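Local coordinates for siderophore enterobactin esterase (Emericella nidulans, PDB 6GUO), which hydrolyses the ester bonds of the bacterial siderophore enterobactin, freeing its iron inside the fungal cell, and acts as a homodimer of alpha/beta-hydrolase fold, at residues A[108-113]-A[193-198]; A[129-134]-A[168-173]; A[186-191]-A[221-226]; A[204-209]-A[263-268]. One frame throughout, in Å; residues are numbered along the deposited sequence.

Interaction 1 of 4, residues A[108-113]-A[193-198]; sequences PPCDHY and WWNNRS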
loop_
_atom_site.group_PDB
_atom_site.type_symbol
_atom_site.label_atom_id
_atom_site.label_comp_id
_atom_site.label_asym_id
_atom_site.label_seq_id
_atom_site.Cartn_x
_atom_site.Cartn_y
_atom_site.Cartn_z
ATOM N N PRO A 108 16.334 -9.868 19.098
ATOM C CA PRO A 108 16.305 -10.808 20.219
ATOM C C PRO A 108 17.544 -10.733 21.109
ATOM O O PRO A 108 18.615 -10.329 20.640
ATOM C CB PRO A 108 16.209 -12.170 19.531
ATOM C CG PRO A 108 16.854 -11.975 18.207
ATOM C CD PRO A 108 16.568 -10.554 17.813
ATOM N N PRO A 109 17.399 -11.107 22.394
ATOM C CA PRO A 109 18.560 -11.141 23.273
ATOM C C PRO A 109 19.463 -12.305 22.884
ATOM O O PRO A 109 18.967 -13.382 22.544
ATOM C CB PRO A 109 17.946 -11.346 24.657
ATOM C CG PRO A 109 16.690 -12.092 24.400
ATOM C CD PRO A 109 16.198 -11.663 23.046
ATOM N N CYS A 110 20.769 -12.066 22.910
ATOM C CA CYS A 110 21.768 -13.039 22.473
ATOM C C CYS A 110 22.892 -13.111 23.495
ATOM O O CYS A 110 23.146 -12.142 24.216
ATOM C CB CYS A 110 22.343 -12.635 21.114
ATOM S SG CYS A 110 21.156 -12.655 19.748
ATOM N N ASP A 111 23.563 -14.258 23.547
ATOM C CA ASP A 111 24.714 -14.445 24.438
ATOM C C ASP A 111 25.878 -13.548 24.013
ATOM O O ASP A 111 26.578 -12.995 24.862
ATOM C CB ASP A 111 25.156 -15.918 24.475
ATOM C CG ASP A 111 24.107 -16.843 25.099
ATOM O OD1 ASP A 111 24.091 -18.040 24.738
ATOM O OD2 ASP A 111 23.304 -16.389 25.946
ATOM N N HIS A 112 26.071 -13.404 22.700
ATOM C CA HIS A 112 27.085 -12.507 22.143
ATOM C C HIS A 112 26.450 -11.564 21.124
ATOM O O HIS A 112 25.513 -11.946 20.416
ATOM C CB HIS A 112 28.213 -13.318 21.502
ATOM C CG HIS A 112 28.870 -14.279 22.445
ATOM N ND1 HIS A 112 29.926 -13.923 23.256
ATOM C CD2 HIS A 112 28.607 -15.579 22.719
ATOM C CE1 HIS A 112 30.291 -14.966 23.982
ATOM N NE2 HIS A 112 29.507 -15.983 23.675
ATOM N N TYR A 113 26.962 -10.334 21.070
ATOM C CA TYR A 113 26.440 -9.287 20.194
ATOM C C TYR A 113 27.551 -8.677 19.337
ATOM O O TYR A 113 28.619 -8.334 19.843
ATOM C CB TYR A 113 25.754 -8.200 21.026
ATOM C CG TYR A 113 25.290 -6.997 20.230
ATOM C CD1 TYR A 113 25.878 -5.745 20.416
ATOM C CD2 TYR A 113 24.266 -7.110 19.286
ATOM C CE1 TYR A 113 25.458 -4.639 19.690
ATOM C CE2 TYR A 113 23.841 -6.008 18.554
ATOM C CZ TYR A 113 24.437 -4.775 18.762
ATOM O OH TYR A 113 24.024 -3.678 18.041
ATOM N N TRP A 193 20.798 -11.402 8.295
ATOM C CA TRP A 193 22.193 -10.989 8.555
ATOM C C TRP A 193 22.522 -10.580 9.997
ATOM O O TRP A 193 23.662 -10.750 10.432
ATOM C CB TRP A 193 22.592 -9.830 7.623
ATOM C CG TRP A 193 21.795 -8.571 7.832
ATOM C CD1 TRP A 193 20.644 -8.212 7.189
ATOM C CD2 TRP A 193 22.091 -7.509 8.747
ATOM N NE1 TRP A 193 20.203 -6.996 7.648
ATOM C CE2 TRP A 193 21.070 -6.539 8.605
ATOM C CE3 TRP A 193 23.119 -7.279 9.671
ATOM C CZ2 TRP A 193 21.049 -5.356 9.353
ATOM C CZ3 TRP A 193 23.096 -6.102 10.421
ATOM C CH2 TRP A 193 22.064 -5.159 10.257
ATOM N N TRP A 194 21.541 -10.029 10.713
ATOM C CA TRP A 194 21.766 -9.402 12.020
ATOM C C TRP A 194 22.557 -10.257 13.012
ATOM O O TRP A 194 22.260 -11.436 13.210
ATOM C CB TRP A 194 20.438 -8.972 12.655
ATOM C CG TRP A 194 20.634 -8.268 13.958
ATOM C CD1 TRP A 194 20.989 -6.964 14.141
ATOM C CD2 TRP A 194 20.517 -8.841 15.260
ATOM N NE1 TRP A 194 21.086 -6.683 15.484
ATOM C CE2 TRP A 194 20.802 -7.819 16.193
ATOM C CE3 TRP A 194 20.191 -10.118 15.733
ATOM C CZ2 TRP A 194 20.775 -8.037 17.573
ATOM C CZ3 TRP A 194 20.164 -10.336 17.107
ATOM C CH2 TRP A 194 20.452 -9.296 18.009
ATOM N N ASN A 195 23.562 -9.633 13.623
ATOM C CA ASN A 195 24.388 -10.258 14.648
ATOM C C ASN A 195 24.972 -11.596 14.186
ATOM O O ASN A 195 24.720 -12.643 14.787
ATOM C CB ASN A 195 23.577 -10.425 15.939
ATOM C CG ASN A 195 24.434 -10.832 17.109
ATOM O OD1 ASN A 195 25.611 -10.481 17.168
ATOM N ND2 ASN A 195 23.855 -11.585 18.045
ATOM N N ASN A 196 25.733 -11.545 13.094
ATOM C CA ASN A 196 26.350 -12.736 12.499
ATOM C C ASN A 196 25.321 -13.858 12.280
ATOM O O ASN A 196 25.564 -15.025 12.602
ATOM C CB ASN A 196 27.524 -13.208 13.374
ATOM C CG ASN A 196 28.421 -14.215 12.672
ATOM O OD1 ASN A 196 28.484 -14.267 11.443
ATOM N ND2 ASN A 196 29.119 -15.028 13.457
ATOM N N ARG A 197 24.161 -13.474 11.750
ATOM C CA ARG A 197 23.063 -14.397 11.460
ATOM C C ARG A 197 22.625 -15.257 12.647
ATOM O O ARG A 197 22.364 -16.451 12.500
ATOM C CB ARG A 197 23.413 -15.262 10.248
ATOM C CG ARG A 197 23.571 -14.454 8.976
ATOM C CD ARG A 197 23.698 -15.367 7.777
ATOM N NE ARG A 197 24.921 -16.156 7.867
ATOM C CZ ARG A 197 25.157 -17.301 7.228
ATOM N NH1 ARG A 197 24.258 -17.847 6.411
ATOM N NH2 ARG A 197 26.323 -17.911 7.414
ATOM N N SER A 198 22.508 -14.628 13.813
ATOM C CA SER A 198 22.115 -15.341 15.031
ATOM C C SER A 198 20.722 -15.985 14.945
ATOM O O SER A 198 20.484 -16.990 15.615
ATOM C CB SER A 198 22.199 -14.429 16.262
ATOM O OG SER A 198 21.261 -13.371 16.191
HETATM O O HOH W 1 21.406 -4.194 16.817
#
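N195 reaches across to the loop at H112 and Y113, and its side chain can be followed atom by atom. CB lies over one face of the neighbouring W194 indole, offset toward its rim. Because CG stands anti to the backbone N (chi1 -170°), the amide leaves the turn and meets the loop backbone. ND2 donates to H112 O at 2.9 Å, a nearly straight bond (164°) lying in both the carbonyl and the amide planes; the same ND2 is 3.4 Å from C110 SG. OD1 lies 3.4 Å from Y113 CA and accepts from the N-H of I114. The amide thus satisfies a carbonyl and an N-H on either side of Y113, much as a strand neighbour would. Asparagine suits the place twice over, since it also tolerates the left-handed backbone (phi 53°) that N195, N196 and R197 share as a short left-handed helical turn.

W194 supplies the apolar half. Its CZ3 touches P108 CD at 3.7 Å and C110 SG at the same 3.7 Å, an oblique sulfur-aromatic contact, while its CZ2 sits 3.8 Å from Y113 CE2, at the edge of the tyrosine ring. A water accepts from W194 NE1 and also bonds Y113 OH, tying the polar points of these two amphipathic aromatics together.

From Y113, whose ring stacks with H128, the chain runs on into the proline-rich, partly disordered turn that narrows the active site. P108 and W194 both rest on L169 of helix 166-177, and W194 also meets Y166 there.

Interaction 2 of 4, residues A[129-134]-A[168-173]; sequences GGADEF and GLFALH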
loop_
_atom_site.group_PDB
_atom_site.type_symbol
_atom_site.label_atom_id
_atom_site.label_comp_id
_atom_site.label_asym_id
_atom_site.label_seq_id
_atom_site.Cartn_x
_atom_site.Cartn_y
_atom_site.Cartn_z
ATOM N N GLY A 129 18.161 -6.327 21.918
ATOM C CA GLY A 129 17.846 -7.460 22.791
ATOM C C GLY A 129 16.530 -7.413 23.552
ATOM O O GLY A 129 16.337 -8.197 24.482
ATOM N N GLY A 130 15.621 -6.522 23.156
ATOM C CA GLY A 130 14.318 -6.383 23.811
ATOM C C GLY A 130 13.156 -7.141 23.182
ATOM O O GLY A 130 12.009 -6.906 23.564
ATOM N N ALA A 131 13.426 -8.052 22.245
ATOM C CA ALA A 131 12.345 -8.727 21.500
ATOM C C ALA A 131 11.470 -9.637 22.350
ATOM O O ALA A 131 10.259 -9.697 22.133
ATOM C CB ALA A 131 12.892 -9.495 20.312
ATOM N N ASP A 132 12.066 -10.340 23.311
ATOM C CA ASP A 132 11.276 -11.189 24.210
ATOM C C ASP A 132 10.332 -10.363 25.081
ATOM O O ASP A 132 9.185 -10.758 25.286
ATOM C CB ASP A 132 12.176 -12.089 25.064
ATOM C CG ASP A 132 12.868 -13.166 24.245
ATOM O OD1 ASP A 132 12.325 -13.579 23.199
ATOM O OD2 ASP A 132 13.958 -13.611 24.650
ATOM N N GLU A 133 10.812 -9.217 25.567
ATOM C CA GLU A 133 9.979 -8.274 26.326
ATOM C C GLU A 133 8.830 -7.731 25.474
ATOM O O GLU A 133 7.688 -7.656 25.928
ATOM C CB GLU A 133 10.819 -7.106 26.856
ATOM C CG GLU A 133 11.826 -7.496 27.931
ATOM C CD GLU A 133 12.771 -6.366 28.314
ATOM O OE1 GLU A 133 12.537 -5.203 27.918
ATOM O OE2 GLU A 133 13.759 -6.649 29.021
ATOM N N PHE A 134 9.145 -7.363 24.235
ATOM C CA PHE A 134 8.156 -6.816 23.306
ATOM C C PHE A 134 7.100 -7.848 22.901
ATOM O O PHE A 134 5.912 -7.555 22.823
ATOM C CB PHE A 134 8.869 -6.262 22.063
ATOM C CG PHE A 134 8.010 -5.377 21.202
ATOM C CD1 PHE A 134 7.211 -4.381 21.765
ATOM C CD2 PHE A 134 8.026 -5.514 19.817
ATOM C CE1 PHE A 134 6.431 -3.561 20.972
ATOM C CE2 PHE A 134 7.248 -4.690 19.019
ATOM C CZ PHE A 134 6.448 -3.714 19.593
ATOM N N GLY A 168 10.818 -8.129 10.415
ATOM C CA GLY A 168 10.849 -9.482 9.864
ATOM C C GLY A 168 11.697 -10.409 10.716
ATOM O O GLY A 168 11.338 -11.566 10.937
ATOM N N LEU A 169 12.830 -9.895 11.191
ATOM C CA LEU A 169 13.669 -10.616 12.149
ATOM C C LEU A 169 12.860 -10.974 13.397
ATOM O O LEU A 169 12.910 -12.116 13.866
ATOM C CB LEU A 169 14.898 -9.775 12.522
ATOM C CG LEU A 169 15.853 -10.331 13.583
ATOM C CD1 LEU A 169 16.509 -11.607 13.092
ATOM C CD2 LEU A 169 16.896 -9.289 13.952
ATOM N N PHE A 170 12.117 -9.991 13.907
ATOM C CA PHE A 170 11.226 -10.162 15.055
ATOM C C PHE A 170 10.177 -11.247 14.813
ATOM O O PHE A 170 9.972 -12.104 15.666
ATOM C CB PHE A 170 10.556 -8.827 15.405
ATOM C CG PHE A 170 9.603 -8.903 16.561
ATOM C CD1 PHE A 170 10.078 -8.861 17.874
ATOM C CD2 PHE A 170 8.232 -9.010 16.349
ATOM C CE1 PHE A 170 9.200 -8.932 18.945
ATOM C CE2 PHE A 170 7.350 -9.082 17.420
ATOM C CZ PHE A 170 7.837 -9.044 18.723
ATOM N N ALA A 171 9.528 -11.203 13.651
ATOM C CA ALA A 171 8.563 -12.231 13.249
ATOM C C ALA A 171 9.176 -13.634 13.241
ATOM O O ALA A 171 8.569 -14.583 13.758
ATOM C CB ALA A 171 7.972 -11.905 11.886
ATOM N N LEU A 172 10.375 -13.758 12.674
ATOM C CA LEU A 172 11.102 -15.033 12.675
ATOM C C LEU A 172 11.445 -15.497 14.088
ATOM O O LEU A 172 11.255 -16.675 14.423
ATOM C CB LEU A 172 12.370 -14.943 11.820
ATOM C CG LEU A 172 12.139 -14.771 10.309
ATOM C CD1 LEU A 172 13.466 -14.645 9.580
ATOM C CD2 LEU A 172 11.316 -15.911 9.723
ATOM N N HIS A 173 11.934 -14.576 14.918
ATOM C CA HIS A 173 12.204 -14.883 16.329
ATOM C C HIS A 173 10.959 -15.414 17.059
ATOM O O HIS A 173 11.046 -16.402 17.790
ATOM C CB HIS A 173 12.774 -13.661 17.052
ATOM C CG HIS A 173 12.985 -13.883 18.514
ATOM N ND1 HIS A 173 13.975 -14.707 19.002
ATOM C CD2 HIS A 173 12.312 -13.421 19.592
ATOM C CE1 HIS A 173 13.914 -14.727 20.321
ATOM N NE2 HIS A 173 12.912 -13.957 20.704
#
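F170 overlaps A131 and F134 along one side of its ring, through CD1, CE1 and CZ. CD1 touches A131 CB at 3.8 Å, while CE1 approaches A131 O at 3.4 Å, near the plane of the ring, so that the weakly positive C-H edge faces the carbonyl. CZ meets F134 CD2 at 3.7 Å. The two phenylalanine side chains cross at about a right angle, and their ring planes are inclined by 54°. A small alanine at the start of helix 131-150, right after the N-cap, lets the helices come close here: the CA atoms of A131 and F170 are 6.7 Å apart.

One turn after F170, H173 extends from helix 166-177 with CG anti to the backbone N (chi1 176°), which carries the imidazole past A131 CB to D132. NE2 donates to D132 OD1 at 2.6 Å, almost straight and in the ring plane. It comes to the syn side of the carboxylate, though somewhat out of its plane. D132 starts out pointing away from the other helix, and its carboxylate bends back to make this bond.

F170 and F134 both press on V58 of the central sheet and on L106, so the aromatic half belongs to the protein core. F170 also touches the probable nucleophile elbow (G163, S165, G167) that leads into its helix. The histidine pair is chemically different. H173 ND1 is bonded in turn to E202 OE1, so both ring nitrogens face carboxylates; this would probably stabilise a positively charged imidazolium and fixes the rotation of the buried ring.

Interaction 3 of 4, residues A[186-191]-A[221-226]; sequences LAASPS and RLSFGS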
loop_
_atom_site.group_PDB
_atom_site.type_symbol
_atom_site.label_atom_id
_atom_site.label_comp_id
_atom_site.label_asym_id
_atom_site.label_seq_id
_atom_site.Cartn_x
_atom_site.Cartn_y
_atom_site.Cartn_z
ATOM N N LEU A 186 4.444 -13.238 8.839
ATOM C CA LEU A 186 4.744 -12.585 7.580
ATOM C C LEU A 186 6.031 -11.811 7.821
ATOM O O LEU A 186 6.023 -10.751 8.445
ATOM C CB LEU A 186 3.583 -11.677 7.173
ATOM C CG LEU A 186 2.209 -12.352 7.106
ATOM C CD1 LEU A 186 1.117 -11.306 6.980
ATOM C CD2 LEU A 186 2.136 -13.338 5.948
ATOM N N ALA A 187 7.140 -12.392 7.371
ATOM C CA ALA A 187 8.471 -11.833 7.570
ATOM C C ALA A 187 8.958 -11.242 6.250
ATOM O O ALA A 187 9.433 -11.966 5.372
ATOM C CB ALA A 187 9.422 -12.912 8.061
ATOM N N ALA A 188 8.839 -9.926 6.128
ATOM C CA ALA A 188 9.187 -9.203 4.904
ATOM C C ALA A 188 10.598 -8.634 5.013
ATOM O O ALA A 188 10.916 -7.930 5.971
ATOM C CB ALA A 188 8.174 -8.099 4.660
ATOM N N SER A 189 11.451 -8.965 4.042
ATOM C CA SER A 189 12.858 -8.554 4.038
ATOM C C SER A 189 13.511 -8.715 5.411
ATOM O O SER A 189 14.104 -7.779 5.918
ATOM C CB SER A 189 12.964 -7.098 3.575
ATOM O OG SER A 189 12.286 -6.923 2.345
ATOM N N PRO A 190 13.389 -9.903 6.024
ATOM C CA PRO A 190 13.864 -10.052 7.401
ATOM C C PRO A 190 15.376 -9.877 7.490
ATOM O O PRO A 190 16.102 -10.364 6.620
ATOM C CB PRO A 190 13.468 -11.487 7.751
ATOM C CG PRO A 190 13.463 -12.191 6.438
ATOM C CD PRO A 190 12.912 -11.182 5.475
ATOM N N SER A 191 15.836 -9.194 8.534
ATOM C CA SER A 191 17.260 -8.913 8.719
ATOM C C SER A 191 18.003 -10.154 9.220
ATOM O O SER A 191 18.546 -10.173 10.331
ATOM C CB SER A 191 17.444 -7.733 9.678
ATOM O OG SER A 191 16.722 -6.609 9.217
ATOM N N ARG A 221 5.253 -16.701 5.553
ATOM C CA ARG A 221 5.524 -16.112 4.246
ATOM C C ARG A 221 6.768 -15.247 4.360
ATOM O O ARG A 221 6.787 -14.293 5.135
ATOM C CB ARG A 221 4.356 -15.269 3.736
ATOM C CG ARG A 221 4.532 -14.849 2.277
ATOM C CD ARG A 221 3.318 -14.111 1.750
ATOM N NE ARG A 221 3.318 -13.999 0.283
ATOM C CZ ARG A 221 3.577 -12.896 -0.429
ATOM N NH1 ARG A 221 3.528 -12.958 -1.760
ATOM N NH2 ARG A 221 3.876 -11.735 0.149
ATOM N N LEU A 222 7.801 -15.611 3.600
ATOM C CA LEU A 222 9.021 -14.818 3.471
ATOM C C LEU A 222 8.934 -13.991 2.208
ATOM O O LEU A 222 8.344 -14.424 1.222
ATOM C CB LEU A 222 10.246 -15.729 3.378
ATOM C CG LEU A 222 10.638 -16.399 4.694
ATOM C CD1 LEU A 222 11.474 -17.638 4.437
ATOM C CD2 LEU A 222 11.385 -15.412 5.581
ATOM N N SER A 223 9.536 -12.807 2.227
ATOM C CA SER A 223 9.618 -12.000 1.014
ATOM C C SER A 223 10.825 -11.082 1.013
ATOM O O SER A 223 11.409 -10.796 2.062
ATOM C CB SER A 223 8.329 -11.195 0.806
ATOM O OG SER A 223 8.197 -10.168 1.775
ATOM N N PHE A 224 11.199 -10.636 -0.181
ATOM C CA PHE A 224 12.271 -9.666 -0.347
ATOM C C PHE A 224 12.153 -9.025 -1.719
ATOM O O PHE A 224 11.496 -9.565 -2.609
ATOM C CB PHE A 224 13.655 -10.323 -0.163
ATOM C CG PHE A 224 13.946 -11.434 -1.136
ATOM C CD1 PHE A 224 14.613 -11.177 -2.336
ATOM C CD2 PHE A 224 13.557 -12.743 -0.854
ATOM C CE1 PHE A 224 14.887 -12.204 -3.233
ATOM C CE2 PHE A 224 13.832 -13.772 -1.745
ATOM C CZ PHE A 224 14.492 -13.504 -2.934
ATOM N N GLY A 225 12.762 -7.858 -1.873
ATOM C CA GLY A 225 12.864 -7.210 -3.181
ATOM C C GLY A 225 14.113 -7.680 -3.899
ATOM O O GLY A 225 15.157 -7.840 -3.268
ATOM N N SER A 226 14.029 -7.878 -5.217
ATOM C CA SER A 226 15.170 -8.401 -5.988
ATOM C C SER A 226 16.414 -7.511 -5.906
ATOM O O SER A 226 17.538 -8.012 -5.944
ATOM C CB SER A 226 14.793 -8.640 -7.457
ATOM O OG SER A 226 14.646 -7.416 -8.161
HETATM O O HOH W 2 9.820 -7.873 1.548
#
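A chi1 of 70° sets S223 OG between its own backbone N and carbonyl carbon, leaning over the neighbouring strand to lie 3.4 Å from A188 CA, while a chi1 of -52° keeps S189 OG beside its own N. One water bridges the two hydroxyls, 2.8 Å from S223 OG and donating to S189 OG, which is also hydrogen-bonded to E228. Small serines suit a place where side chains must stay close to the strands and still satisfy buried polar groups.

The backbones run parallel, and the pairs L186–R221, A187–L222 and A188–S223 are in register. A187 turns both its N and its O to this strand, straddling L222: the N donates to R221 O at 3.0 Å and the O accepts from S223 N at 3.3 Å. The ladder closes with S189 N to S223 O, 2.7 Å. S189 has left-handed backbone angles, so the chain turns off the sheet just here, and P190 can rest its CG 3.9 Å from L222 CD2. On the face of L186 and R221, L186 CD2 packs against R221 CB at 3.7 Å; the arginine then extends away to a salt bridge with E275 on strand 273-279.

These are inner strands of the sheet. Strand 184-188 is bonded along its other edge to strand 156-164 and to S165 of the probable nucleophile elbow. L186, A188, R221 and S223 face helix 288-301, whereas A187 and P190 meet the start of helix 166-177, and P190 and F224 touch helix 254-268.

Interaction 4 of 4, residues A[204-209]-A[263-268]; sequences RRFISG and SELLAS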
loop_
_atom_site.group_PDB
_atom_site.type_symbol
_atom_site.label_atom_id
_atom_site.label_comp_id
_atom_site.label_asym_id
_atom_site.label_seq_id
_atom_site.Cartn_x
_atom_site.Cartn_y
_atom_site.Cartn_z
ATOM N N ARG A 204 17.440 -23.352 13.451
ATOM C CA ARG A 204 17.889 -24.751 13.519
ATOM C C ARG A 204 17.429 -25.468 14.789
ATOM O O ARG A 204 17.147 -26.665 14.745
ATOM C CB ARG A 204 19.409 -24.840 13.338
ATOM C CG ARG A 204 19.814 -24.653 11.881
ATOM C CD ARG A 204 21.182 -24.019 11.699
ATOM N NE ARG A 204 21.331 -23.501 10.336
ATOM C CZ ARG A 204 22.292 -22.670 9.924
ATOM N NH1 ARG A 204 23.235 -22.228 10.758
ATOM N NH2 ARG A 204 22.310 -22.272 8.652
ATOM N N ARG A 205 17.352 -24.742 15.904
ATOM C CA ARG A 205 16.745 -25.271 17.136
ATOM C C ARG A 205 15.253 -25.553 16.917
ATOM O O ARG A 205 14.741 -26.583 17.361
ATOM C CB ARG A 205 16.954 -24.300 18.308
ATOM C CG ARG A 205 16.322 -24.732 19.628
ATOM C CD ARG A 205 16.831 -23.892 20.789
ATOM N NE ARG A 205 16.095 -24.147 22.032
ATOM C CZ ARG A 205 14.947 -23.564 22.401
ATOM N NH1 ARG A 205 14.337 -22.659 21.632
ATOM N NH2 ARG A 205 14.393 -23.897 23.567
ATOM N N PHE A 206 14.568 -24.638 16.231
ATOM C CA PHE A 206 13.170 -24.842 15.849
ATOM C C PHE A 206 13.014 -26.051 14.926
ATOM O O PHE A 206 12.122 -26.869 15.128
ATOM C CB PHE A 206 12.587 -23.586 15.188
ATOM C CG PHE A 206 11.229 -23.794 14.580
ATOM C CD1 PHE A 206 10.083 -23.728 15.365
ATOM C CD2 PHE A 206 11.094 -24.061 13.218
ATOM C CE1 PHE A 206 8.827 -23.922 14.805
ATOM C CE2 PHE A 206 9.844 -24.260 12.656
ATOM C CZ PHE A 206 8.708 -24.188 13.449
ATOM N N ILE A 207 13.878 -26.150 13.916
ATOM C CA ILE A 207 13.871 -27.298 12.994
ATOM C C ILE A 207 14.068 -28.624 13.750
ATOM O O ILE A 207 13.401 -29.611 13.437
ATOM C CB ILE A 207 14.910 -27.121 11.853
ATOM C CG1 ILE A 207 14.407 -26.067 10.857
ATOM C CG2 ILE A 207 15.173 -28.433 11.112
ATOM C CD1 ILE A 207 15.483 -25.447 9.992
ATOM N N SER A 208 14.961 -28.630 14.740
ATOM C CA SER A 208 15.229 -29.825 15.553
ATOM C C SER A 208 14.071 -30.172 16.489
ATOM O O SER A 208 13.498 -31.260 16.393
ATOM C CB SER A 208 16.512 -29.646 16.369
ATOM O OG SER A 208 17.633 -29.523 15.513
ATOM N N GLY A 209 13.738 -29.246 17.389
ATOM C CA GLY A 209 12.688 -29.459 18.391
ATOM C C GLY A 209 11.291 -29.311 17.817
ATOM O O GLY A 209 10.476 -30.231 17.891
ATOM N N SER A 263 14.471 -22.701 1.950
ATOM C CA SER A 263 14.872 -24.064 1.583
ATOM C C SER A 263 15.053 -24.977 2.800
ATOM O O SER A 263 14.579 -26.115 2.792
ATOM C CB SER A 263 16.148 -24.047 0.740
ATOM O OG SER A 263 15.907 -23.430 -0.516
ATOM N N GLU A 264 15.724 -24.466 3.834
ATOM C CA GLU A 264 15.915 -25.205 5.094
ATOM C C GLU A 264 14.592 -25.554 5.758
ATOM O O GLU A 264 14.373 -26.703 6.152
ATOM C CB GLU A 264 16.765 -24.410 6.101
ATOM C CG GLU A 264 18.269 -24.581 5.951
ATOM C CD GLU A 264 19.026 -24.151 7.196
ATOM O OE1 GLU A 264 18.878 -24.814 8.243
ATOM O OE2 GLU A 264 19.771 -23.152 7.129
ATOM N N LEU A 265 13.723 -24.553 5.890
ATOM C CA LEU A 265 12.414 -24.748 6.517
ATOM C C LEU A 265 11.530 -25.689 5.710
ATOM O O LEU A 265 10.856 -26.545 6.284
ATOM C CB LEU A 265 11.707 -23.410 6.740
ATOM C CG LEU A 265 12.361 -22.511 7.788
ATOM C CD1 LEU A 265 11.737 -21.126 7.737
ATOM C CD2 LEU A 265 12.241 -23.105 9.188
ATOM N N LEU A 266 11.552 -25.541 4.387
ATOM C CA LEU A 266 10.812 -26.438 3.495
ATOM C C LEU A 266 11.222 -27.900 3.690
ATOM O O LEU A 266 10.362 -28.772 3.840
ATOM C CB LEU A 266 11.024 -26.038 2.030
ATOM C CG LEU A 266 10.242 -26.841 0.981
ATOM C CD1 LEU A 266 8.743 -26.665 1.175
ATOM C CD2 LEU A 266 10.662 -26.434 -0.423
ATOM N N ALA A 267 12.534 -28.148 3.688
ATOM C CA ALA A 267 13.086 -29.500 3.838
ATOM C C ALA A 267 12.791 -30.128 5.200
ATOM O O ALA A 267 12.712 -31.352 5.305
ATOM C CB ALA A 267 14.587 -29.492 3.586
ATOM N N SER A 268 12.639 -29.297 6.234
ATOM C CA SER A 268 12.293 -29.776 7.581
ATOM C C SER A 268 10.867 -30.325 7.665
ATOM O O SER A 268 10.603 -31.247 8.438
ATOM C CB SER A 268 12.472 -28.666 8.627
ATOM O OG SER A 268 11.378 -27.756 8.625
#
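The ends of helices 199-208 and 254-268 run side by side in the same direction, their local axes 10.5 Å apart and inclined by 9°, with I207 and S268 the nearest pair of CA atoms. I207 meets the other helix with all of its branches. CG2 stands anti to the backbone N and touches S268 CB at 3.7 Å; CG1 packs 4.0 Å from L265 CD2; CD1 lies against the carboxylate of E264. A branched aliphatic chain suits a seam in which one residue must meet three. S268 is small enough to admit it, and turns its hydroxyl back to its own helix, bonding L265 O at 2.7 Å.

At the solvent side R204 stretches out to E264 in a two-pronged salt bridge. NH2 donates to E264 OE2 at 3.1 Å, on the syn side and close to the guanidinium plane, while the bond from NE to OE1 is weak at 3.5 Å. The two flat groups are nearly coplanar, 16° apart, as suits side-on pairing through NE and NH2. Long, flexible, charged residues do well here, since their ends can probably remain in contact with solvent.

Further in, the burial deepens: L265 also packs on L271 and on L274 of strand 273-279, and F206 meets F176 of helix 166-177. R270, just beyond the second helix, lies against the F206 ring in a cation-pi contact and bonds F206 O near the end of the first.

Interactions 2 and 3 are buried, interactions 1 and 4 partly so and farther from the centre of the chain. Interaction 3 lies within the central sheet, built on backbone bonds between neighbouring parallel strands. Interaction 2 joins two helices through a pair of phenylalanines and a histidine–carboxylate hydrogen bond, and touches interaction 3 where G168 and L172 meet P190. Interaction 1 lies against interaction 2 through P108 on H173 and P109 on D132, holding a loop by a side-chain amide and aromatics. Interaction 4 touches none of the others, yet its first helix follows directly after the 193-198 turn; its salt bridge sits outside, unlike the more buried histidine of interaction 2.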